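Local coordinates for protein BAT-2 beta-lactamase (Bacillus atrophaeus, PDB 6W5G) that hydrolyses beta-lactam antibiotics as a class D beta-lactamase, and so probably contributes to antibiotic resistance in its Gram-positive host, at residues 85-90 and 194-199; 176-181 and 185-190; 35-40 and 50-55. One frame throughout, in Å; residues are numbered along the deposited sequence.

Contact 1: 85-90 and 194-199; sequences IGLQVK and MKTVKR. With EDO (1,2-ethanediol), chain G; EDO (1,2-ethanediol), chain D.
L87 meets V197 and T196 through one methyl group. The nonpolar part is small. CD1 of L87 lies 3.7 Å from CG2 of V197, and the two side chains run antiparallel past one another. CG2 of V197 stands beside the backbone N (CG1 is anti to that N, chi1 172°), and this turns the CG2 methyl to L87. CG2 of T196 adds a looser touch, 4.2 Å from CD1 of L87. OG1 of T196 takes no part; it is hydrogen-bonded to the carbonyl O of P192 one turn back.

The polar groups of 194-199 look elsewhere. NZ of K198 donates to O2 of one 1,2-ethanediol at 3.0 Å and also forms a salt bridge with E185, which K195 shares. NH2 of R199 reaches O1 of a second ethanediol at 3.0 Å, near the guanidinium plane, and pairs with E95. Both diols probably come from the crystallisation liquor.

L87 lies on helix 81-88, which starts two residues after the carboxylated K79 and ends in a Schellman motif at K90. V197 also touches A83 and L84, so helix 191-200 packs against this helix. W144 of helix 138-147 touches I85, Q88 and V89, and R140 touches V89.

Contact 2: 176-181 and 185-190; sequences KDFIEH and EDLPFD
L187 folds back on the helix that carries H181 and F178. Its CG sits anti to its own carbonyl carbon (chi1 -70°), and from there the two methyls divide the work. CD2 rests 3.7 Å from CB of H181. CD1 comes to 4.0 Å from CE1 of F178, with the two side chains crossing at about a right angle.

F178 starts by pointing away from 185-190. Its CG is anti to the backbone N (chi1 166°), and the end of the ring swings back far enough to meet the leucine. The ring is buried and also meets Y150 edge-to-face.

H181 is held through its CB more than through its ring. CB lies 3.6 Å from the carbonyl O of D186. The carbonyl O of D177, one turn earlier, stands 3.1 Å above one face of the imidazole, displaced from the ring centre.

The backbone joins the two segments as well. N of D186 donates to O of H181 at 2.9 Å, within the carbonyl plane, though the bond is bent. E185 has positive phi and is the C-prime residue of the Schellman motif that ends helix 172-184. The turn carries the chain back past the last helical turn and brings L187 over it. The CB of E185 points away from 176-181; its carboxylate pairs with K191 and, on its other oxygen, with K195 and K198.

F189 leaves this contact and stacks on W144.

The chemistry is that of a helix end. A backbone bond occupies a carbonyl of the last turn, and the leucine supplies nonpolar cover beside it. NE2 of H181 and OD2 of D186 stay 5.9 Å apart, so any charge pairing is probably slight.

Contact 3: 35-40 and 50-55; sequences SKLNVD and FILHDV
The backbone N of D40 donates to OD1 of N38 at 3.0 Å, closing an Asx turn around V39, whose side chain packs on F50. The donor lies well above the plane of the amide carbonyl, but the N-H is fairly straight to the oxygen (157°). A weak bond runs back from ND2 of N38 to OD2 of D40.

V39 sets its CG1 methyl 4.1 Å from CD2 of F50, oblique to the ring. L37 also meets that ring: its CD2 comes in at the edge, near the ring plane, 4.1 Å from CE2. F50 reaches out because its CG is anti to the backbone N (chi1 -179°).

F50 and L52 alternate with I51 along strand 48-54 of the central antiparallel sheet of the penicillin-binding transpeptidase fold. They face the loop 35-40, while I51 faces helix 172-184. The loop thus lies over one side of the sheet, and its backbone at N38 is tied by K261 and Y262 at the C-terminal end of the chain.

L37 also meets L52, CD2 to CD2, at 3.5 Å. This is tighter than usual for two methyls. L37 has an unusual first torsion (chi1 -108°), and the pair cross at about a right angle. F61 on strand 59-63 and Y262 add to the nonpolar surroundings of L37.

In the fold
Contacts 1 and 3 are buried and joined by nonpolar side chains, while contact 2 lies at the surface and rests on a helix end with backbone bonding. Contacts 1 and 2 adjoin. Helices 172-184 and 191-200 follow each other in the chain, and E185 of contact 2 gathers K195 and K198 of contact 1. Contact 2 is nested inside the loop that contact 1 closes. Contact 3 belongs to the sheet and touches contact 2 where I51 meets K176 and H53 lies by E180. Contacts 1 and 3 do not touch. Their centres are about 29 Å apart, on opposite sides of the chain's centre.

Contact 1: 85-90 and 194-199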
loop_
_atom_site.group_PDB
_atom_site.type_symbol
_atom_site.label_atom_id
_atom_site.label_comp_id
_atom_site.label_asym_id
_atom_site.label_seq_id
_atom_site.Cartn_x
_atom_site.Cartn_y
_atom_site.Cartn_z
ATOM N N ILE A 85 -4.945 10.944 -5.381
ATOM C CA ILE A 85 -6.141 11.756 -5.578
ATOM C C ILE A 85 -5.964 13.129 -4.943
ATOM O O ILE A 85 -6.285 14.156 -5.550
ATOM C CB ILE A 85 -7.376 11.023 -5.024
ATOM C CG1 ILE A 85 -7.643 9.736 -5.815
ATOM C CG2 ILE A 85 -8.603 11.941 -5.044
ATOM C CD1 ILE A 85 -8.538 8.749 -5.083
ATOM N N GLY A 86 -5.451 13.164 -3.710
ATOM C CA GLY A 86 -5.288 14.437 -3.022
ATOM C C GLY A 86 -4.335 15.380 -3.733
ATOM O O GLY A 86 -4.585 16.589 -3.815
ATOM N N LEU A 87 -3.229 14.847 -4.257
ATOM C CA LEU A 87 -2.346 15.681 -5.064
ATOM C C LEU A 87 -3.024 16.101 -6.357
ATOM O O LEU A 87 -2.932 17.265 -6.762
ATOM C CB LEU A 87 -1.052 14.940 -5.371
ATOM C CG LEU A 87 -0.128 14.759 -4.172
ATOM C CD1 LEU A 87 0.919 13.723 -4.484
ATOM C CD2 LEU A 87 0.533 16.082 -3.819
ATOM N N GLN A 88 -3.741 15.176 -6.999
ATOM C CA GLN A 88 -4.335 15.466 -8.301
ATOM C C GLN A 88 -5.376 16.579 -8.215
ATOM O O GLN A 88 -5.451 17.440 -9.101
ATOM C CB GLN A 88 -4.945 14.194 -8.903
ATOM C CG GLN A 88 -5.368 14.386 -10.364
ATOM C CD GLN A 88 -4.178 14.649 -11.271
ATOM O OE1 GLN A 88 -3.465 13.723 -11.652
ATOM N NE2 GLN A 88 -3.962 15.912 -11.622
ATOM N N VAL A 89 -6.196 16.579 -7.157
ATOM C CA VAL A 89 -7.231 17.598 -7.014
ATOM C C VAL A 89 -6.741 18.811 -6.240
ATOM O O VAL A 89 -7.534 19.722 -5.971
ATOM C CB VAL A 89 -8.535 17.031 -6.409
ATOM C CG1 VAL A 89 -9.008 15.795 -7.196
ATOM C CG2 VAL A 89 -8.339 16.702 -4.927
ATOM N N LYS A 90 -5.461 18.842 -5.865
ATOM C CA LYS A 90 -4.850 19.967 -5.161
ATOM C C LYS A 90 -5.397 20.145 -3.750
ATOM O O LYS A 90 -5.369 21.251 -3.199
ATOM C CB LYS A 90 -4.886 21.272 -5.967
ATOM C CG LYS A 90 -4.189 21.163 -7.315
ATOM C CD LYS A 90 -4.337 22.429 -8.134
ATOM C CE LYS A 90 -3.819 22.214 -9.548
ATOM N NZ LYS A 90 -2.386 21.790 -9.558
ATOM N N MET A 194 2.423 10.597 -9.917
ATOM C CA MET A 194 2.734 9.192 -9.680
ATOM C C MET A 194 4.187 9.006 -9.258
ATOM O O MET A 194 4.474 8.197 -8.372
ATOM C CB MET A 194 2.395 8.364 -10.914
ATOM C CG MET A 194 0.893 8.253 -11.102
ATOM S SD MET A 194 0.350 7.240 -12.490
ATOM C CE MET A 194 0.747 8.281 -13.895
ATOM N N LYS A 195 5.115 9.756 -9.866
ATOM C CA LYS A 195 6.504 9.695 -9.419
ATOM C C LYS A 195 6.630 10.115 -7.957
ATOM O O LYS A 195 7.350 9.474 -7.182
ATOM C CB LYS A 195 7.398 10.565 -10.307
ATOM C CG LYS A 195 7.543 10.087 -11.754
ATOM C CD LYS A 195 8.240 8.729 -11.856
ATOM C CE LYS A 195 8.807 8.464 -13.260
ATOM N NZ LYS A 195 7.757 8.428 -14.331
ATOM N N THR A 196 5.931 11.187 -7.559
ATOM C CA THR A 196 6.010 11.676 -6.183
ATOM C C THR A 196 5.495 10.638 -5.194
ATOM O O THR A 196 6.128 10.376 -4.162
ATOM C CB THR A 196 5.212 12.975 -6.052
ATOM O OG1 THR A 196 5.828 13.992 -6.848
ATOM C CG2 THR A 196 5.154 13.440 -4.591
ATOM N N VAL A 197 4.335 10.043 -5.484
ATOM C CA VAL A 197 3.758 9.081 -4.554
ATOM C C VAL A 197 4.622 7.830 -4.480
ATOM O O VAL A 197 4.833 7.271 -3.400
ATOM C CB VAL A 197 2.292 8.773 -4.918
ATOM C CG1 VAL A 197 1.760 7.615 -4.060
ATOM C CG2 VAL A 197 1.427 10.031 -4.720
ATOM N N LYS A 198 5.142 7.370 -5.622
ATOM C CA LYS A 198 6.058 6.237 -5.561
ATOM C C LYS A 198 7.281 6.557 -4.702
ATOM O O LYS A 198 7.698 5.735 -3.879
ATOM C CB LYS A 198 6.425 5.757 -6.968
ATOM C CG LYS A 198 5.260 4.982 -7.617
ATOM C CD LYS A 198 5.618 4.388 -8.977
ATOM C CE LYS A 198 5.543 5.438 -10.079
ATOM N NZ LYS A 198 5.867 4.843 -11.408
ATOM N N ARG A 199 7.847 7.760 -4.847
ATOM C CA ARG A 199 8.985 8.144 -4.011
ATOM C C ARG A 199 8.605 8.148 -2.532
ATOM O O ARG A 199 9.411 7.750 -1.670
ATOM C CB ARG A 199 9.489 9.523 -4.436
ATOM C CG ARG A 199 10.925 9.809 -4.109
ATOM C CD ARG A 199 11.409 10.946 -5.018
ATOM N NE ARG A 199 10.601 12.160 -4.861
ATOM C CZ ARG A 199 9.955 12.768 -5.854
ATOM N NH1 ARG A 199 10.014 12.273 -7.085
ATOM N NH2 ARG A 199 9.245 13.869 -5.619
HETATM C C1 EDO G . 9.866 4.512 -9.773
HETATM O O1 EDO G . 8.878 5.550 -9.871
HETATM C C2 EDO G . 9.869 3.715 -11.069
HETATM O O2 EDO G . 8.508 3.498 -11.466
HETATM C C1 EDO D . 10.210 16.505 -7.978
HETATM O O1 EDO D . 9.101 15.601 -8.008
HETATM C C2 EDO D . 9.722 17.894 -8.370
HETATM O O2 EDO D . 8.552 18.211 -7.608
#

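Contact 2: 176-181 and 185-190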
loop_
_atom_site.group_PDB
_atom_site.type_symbol
_atom_site.label_atom_id
_atom_site.label_comp_id
_atom_site.label_asym_id
_atom_site.label_seq_id
_atom_site.Cartn_x
_atom_site.Cartn_y
_atom_site.Cartn_z
ATOM N N LYS A 176 -2.680 -5.826 -6.042
ATOM C CA LYS A 176 -1.533 -6.050 -6.918
ATOM C C LYS A 176 -1.734 -5.348 -8.249
ATOM O O LYS A 176 -0.810 -4.707 -8.766
ATOM C CB LYS A 176 -1.314 -7.552 -7.128
ATOM C CG LYS A 176 -0.152 -7.903 -8.059
ATOM C CD LYS A 176 -0.607 -8.089 -9.509
ATOM C CE LYS A 176 -1.543 -9.261 -9.663
ATOM N NZ LYS A 176 -1.969 -9.436 -11.091
ATOM N N ASP A 177 -2.940 -5.459 -8.822
ATOM C CA ASP A 177 -3.219 -4.794 -10.090
ATOM C C ASP A 177 -3.095 -3.285 -9.956
ATOM O O ASP A 177 -2.535 -2.624 -10.838
ATOM C CB ASP A 177 -4.618 -5.157 -10.591
ATOM C CG ASP A 177 -4.713 -6.590 -11.070
ATOM O OD1 ASP A 177 -3.668 -7.190 -11.409
ATOM O OD2 ASP A 177 -5.842 -7.110 -11.118
ATOM N N PHE A 178 -3.613 -2.718 -8.862
ATOM C CA PHE A 178 -3.500 -1.277 -8.666
ATOM C C PHE A 178 -2.037 -0.849 -8.559
ATOM O O PHE A 178 -1.613 0.117 -9.205
ATOM C CB PHE A 178 -4.287 -0.839 -7.432
ATOM C CG PHE A 178 -3.954 0.550 -6.989
ATOM C CD1 PHE A 178 -4.403 1.654 -7.712
ATOM C CD2 PHE A 178 -3.144 0.756 -5.885
ATOM C CE1 PHE A 178 -4.053 2.941 -7.322
ATOM C CE2 PHE A 178 -2.795 2.031 -5.489
ATOM C CZ PHE A 178 -3.250 3.125 -6.203
ATOM N N ILE A 179 -1.245 -1.559 -7.749
ATOM C CA ILE A 179 0.164 -1.200 -7.603
ATOM C C ILE A 179 0.902 -1.383 -8.920
ATOM O O ILE A 179 1.772 -0.577 -9.276
ATOM C CB ILE A 179 0.823 -1.979 -6.448
ATOM C CG1 ILE A 179 0.171 -1.612 -5.111
ATOM C CG2 ILE A 179 2.339 -1.712 -6.409
ATOM C CD1 ILE A 179 0.329 -0.165 -4.728
ATOM N N GLU A 180 0.560 -2.430 -9.678
ATOM C CA GLU A 180 1.196 -2.618 -10.979
ATOM C C GLU A 180 0.863 -1.468 -11.926
ATOM O O GLU A 180 1.727 -1.005 -12.685
ATOM C CB GLU A 180 0.785 -3.959 -11.589
ATOM C CG GLU A 180 1.464 -4.214 -12.933
ATOM C CD GLU A 180 1.145 -5.576 -13.509
ATOM O OE1 GLU A 180 0.368 -6.322 -12.882
ATOM O OE2 GLU A 180 1.661 -5.891 -14.604
ATOM N N HIS A 181 -0.385 -0.991 -11.886
ATOM C CA HIS A 181 -0.769 0.152 -12.709
ATOM C C HIS A 181 -0.035 1.413 -12.282
ATOM O O HIS A 181 0.348 2.227 -13.129
ATOM C CB HIS A 181 -2.283 0.352 -12.658
ATOM C CG HIS A 181 -3.054 -0.765 -13.287
ATOM N ND1 HIS A 181 -4.345 -1.075 -12.924
ATOM C CD2 HIS A 181 -2.704 -1.664 -14.235
ATOM C CE1 HIS A 181 -4.769 -2.102 -13.642
ATOM N NE2 HIS A 181 -3.792 -2.476 -14.448
ATOM N N GLU A 185 2.501 3.358 -14.507
ATOM C CA GLU A 185 1.878 4.655 -14.782
ATOM C C GLU A 185 0.751 4.538 -15.806
ATOM O O GLU A 185 0.516 5.434 -16.624
ATOM C CB GLU A 185 2.908 5.737 -15.106
ATOM C CG GLU A 185 3.933 5.763 -13.989
ATOM C CD GLU A 185 4.859 6.941 -14.003
ATOM O OE1 GLU A 185 4.748 7.817 -14.892
ATOM O OE2 GLU A 185 5.715 6.978 -13.103
ATOM N N ASP A 186 0.053 3.407 -15.737
ATOM C CA ASP A 186 -1.203 3.174 -16.447
ATOM C C ASP A 186 -2.378 3.523 -15.533
ATOM O O ASP A 186 -3.241 2.696 -15.236
ATOM C CB ASP A 186 -1.286 1.716 -16.890
ATOM C CG ASP A 186 -0.264 1.358 -17.951
ATOM O OD1 ASP A 186 0.098 2.239 -18.765
ATOM O OD2 ASP A 186 0.171 0.184 -17.974
ATOM N N LEU A 187 -2.378 4.760 -15.058
ATOM C CA LEU A 187 -3.460 5.329 -14.272
ATOM C C LEU A 187 -3.713 6.730 -14.794
ATOM O O LEU A 187 -2.813 7.357 -15.364
ATOM C CB LEU A 187 -3.076 5.431 -12.788
ATOM C CG LEU A 187 -2.964 4.122 -12.010
ATOM C CD1 LEU A 187 -2.402 4.382 -10.621
ATOM C CD2 LEU A 187 -4.304 3.385 -11.937
ATOM N N PRO A 188 -4.916 7.264 -14.592
ATOM C CA PRO A 188 -5.226 8.603 -15.117
ATOM C C PRO A 188 -4.780 9.751 -14.222
ATOM O O PRO A 188 -5.536 10.702 -14.006
ATOM C CB PRO A 188 -6.752 8.575 -15.264
ATOM C CG PRO A 188 -7.210 7.607 -14.240
ATOM C CD PRO A 188 -6.096 6.602 -14.011
ATOM N N PHE A 189 -3.561 9.687 -13.702
ATOM C CA PHE A 189 -2.973 10.781 -12.941
ATOM C C PHE A 189 -1.823 11.387 -13.735
ATOM O O PHE A 189 -1.243 10.739 -14.611
ATOM C CB PHE A 189 -2.436 10.283 -11.589
ATOM C CG PHE A 189 -3.502 9.731 -10.683
ATOM C CD1 PHE A 189 -4.394 10.578 -10.044
ATOM C CD2 PHE A 189 -3.608 8.361 -10.467
ATOM C CE1 PHE A 189 -5.377 10.075 -9.204
ATOM C CE2 PHE A 189 -4.588 7.848 -9.639
ATOM C CZ PHE A 189 -5.485 8.710 -9.010
ATOM N N ASP A 190 -1.493 12.641 -13.415
ATOM C CA ASP A 190 -0.290 13.252 -13.967
ATOM C C ASP A 190 0.918 12.396 -13.607
ATOM O O ASP A 190 1.037 11.904 -12.480
ATOM C CB ASP A 190 -0.077 14.656 -13.384
ATOM C CG ASP A 190 -1.173 15.642 -13.758
ATOM O OD1 ASP A 190 -1.892 15.414 -14.745
ATOM O OD2 ASP A 190 -1.284 16.685 -13.063
#

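Contact 3: 35-40 and 50-55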
loop_
_atom_site.group_PDB
_atom_site.type_symbol
_atom_site.label_atom_id
_atom_site.label_comp_id
_atom_site.label_asym_id
_atom_site.label_seq_id
_atom_site.Cartn_x
_atom_site.Cartn_y
_atom_site.Cartn_z
ATOM N N SER A 35 7.682 -18.544 -11.122
ATOM C CA SER A 35 6.805 -19.712 -11.172
ATOM C C SER A 35 7.289 -20.835 -10.265
ATOM O O SER A 35 6.499 -21.717 -9.915
ATOM C CB SER A 35 6.609 -20.226 -12.605
ATOM O OG SER A 35 6.483 -19.155 -13.525
ATOM N N LYS A 36 8.568 -20.839 -9.886
ATOM C CA LYS A 36 9.128 -21.873 -9.025
ATOM C C LYS A 36 9.292 -21.412 -7.580
ATOM O O LYS A 36 9.981 -22.080 -6.802
ATOM C CB LYS A 36 10.460 -22.390 -9.578
ATOM C CG LYS A 36 10.451 -22.750 -11.053
ATOM C CD LYS A 36 11.575 -23.735 -11.353
ATOM C CE LYS A 36 11.150 -24.795 -12.371
ATOM N NZ LYS A 36 11.069 -24.235 -13.749
ATOM N N LEU A 37 8.677 -20.293 -7.205
ATOM C CA LEU A 37 8.764 -19.829 -5.829
ATOM C C LEU A 37 8.115 -20.819 -4.873
ATOM O O LEU A 37 7.181 -21.546 -5.227
ATOM C CB LEU A 37 8.058 -18.481 -5.672
ATOM C CG LEU A 37 8.954 -17.263 -5.457
ATOM C CD1 LEU A 37 9.893 -17.039 -6.633
ATOM C CD2 LEU A 37 8.095 -16.034 -5.167
ATOM N N ASN A 38 8.630 -20.850 -3.647
ATOM C CA ASN A 38 7.930 -21.488 -2.546
ATOM C C ASN A 38 8.133 -20.650 -1.299
ATOM O O ASN A 38 9.268 -20.330 -0.930
ATOM C CB ASN A 38 8.384 -22.924 -2.294
ATOM C CG ASN A 38 7.445 -23.653 -1.345
ATOM O OD1 ASN A 38 7.466 -23.412 -0.141
ATOM N ND2 ASN A 38 6.606 -24.537 -1.888
ATOM N N VAL A 39 7.027 -20.285 -0.665
ATOM C CA VAL A 39 7.048 -19.413 0.497
ATOM C C VAL A 39 6.374 -20.069 1.699
ATOM O O VAL A 39 6.055 -19.395 2.668
ATOM C CB VAL A 39 6.449 -18.029 0.176
ATOM C CG1 VAL A 39 7.193 -17.373 -0.992
ATOM C CG2 VAL A 39 4.955 -18.154 -0.139
ATOM N N ASP A 40 6.168 -21.392 1.632
ATOM C CA ASP A 40 5.439 -22.111 2.675
ATOM C C ASP A 40 6.014 -21.838 4.055
ATOM O O ASP A 40 5.268 -21.688 5.031
ATOM C CB ASP A 40 5.501 -23.619 2.410
ATOM C CG ASP A 40 4.652 -24.054 1.227
ATOM O OD1 ASP A 40 3.906 -23.228 0.668
ATOM O OD2 ASP A 40 4.733 -25.248 0.863
ATOM N N PHE A 50 0.381 -14.451 -0.583
ATOM C CA PHE A 50 1.512 -13.728 -1.145
ATOM C C PHE A 50 1.404 -13.752 -2.662
ATOM O O PHE A 50 1.175 -14.811 -3.258
ATOM C CB PHE A 50 2.853 -14.343 -0.719
ATOM C CG PHE A 50 4.046 -13.611 -1.265
ATOM C CD1 PHE A 50 4.348 -12.336 -0.818
ATOM C CD2 PHE A 50 4.853 -14.184 -2.242
ATOM C CE1 PHE A 50 5.438 -11.639 -1.322
ATOM C CE2 PHE A 50 5.956 -13.497 -2.748
ATOM C CZ PHE A 50 6.248 -12.221 -2.284
ATOM N N ILE A 51 1.562 -12.585 -3.280
ATOM C CA ILE A 51 1.531 -12.440 -4.730
ATOM C C ILE A 51 2.817 -11.748 -5.151
ATOM O O ILE A 51 3.173 -10.711 -4.583
ATOM C CB ILE A 51 0.319 -11.600 -5.172
ATOM C CG1 ILE A 51 -0.984 -12.231 -4.677
ATOM C CG2 ILE A 51 0.304 -11.442 -6.687
ATOM C CD1 ILE A 51 -2.049 -11.205 -4.349
ATOM N N LEU A 52 3.513 -12.315 -6.138
ATOM C CA LEU A 52 4.724 -11.705 -6.682
ATOM C C LEU A 52 4.638 -11.695 -8.200
ATOM O O LEU A 52 4.506 -12.753 -8.821
ATOM C CB LEU A 52 5.982 -12.459 -6.234
ATOM C CG LEU A 52 7.321 -11.800 -6.597
ATOM C CD1 LEU A 52 7.512 -10.474 -5.859
ATOM C CD2 LEU A 52 8.465 -12.751 -6.304
ATOM N N HIS A 53 4.712 -10.510 -8.801
ATOM C CA HIS A 53 4.650 -10.381 -10.252
ATOM C C HIS A 53 5.996 -9.905 -10.781
ATOM O O HIS A 53 6.468 -8.826 -10.407
ATOM C CB HIS A 53 3.545 -9.418 -10.680
ATOM C CG HIS A 53 3.498 -9.198 -12.157
ATOM N ND1 HIS A 53 2.932 -10.113 -13.020
ATOM C CD2 HIS A 53 3.971 -8.192 -12.929
ATOM C CE1 HIS A 53 3.048 -9.672 -14.262
ATOM N NE2 HIS A 53 3.676 -8.510 -14.234
ATOM N N ASP A 54 6.601 -10.714 -11.648
ATOM C CA ASP A 54 7.831 -10.365 -12.348
ATOM C C ASP A 54 7.460 -9.439 -13.501
ATOM O O ASP A 54 6.777 -9.855 -14.442
ATOM C CB ASP A 54 8.468 -11.650 -12.869
ATOM C CG ASP A 54 9.848 -11.435 -13.459
ATOM O OD1 ASP A 54 10.082 -10.391 -14.105
ATOM O OD2 ASP A 54 10.694 -12.342 -13.309
ATOM N N VAL A 55 7.926 -8.191 -13.446
ATOM C CA VAL A 55 7.491 -7.187 -14.417
ATOM C C VAL A 55 8.036 -7.497 -15.807
ATOM O O VAL A 55 7.303 -7.452 -16.803
ATOM C CB VAL A 55 7.892 -5.777 -13.945
ATOM C CG1 VAL A 55 7.740 -4.775 -15.081
ATOM C CG2 VAL A 55 7.063 -5.366 -12.729
#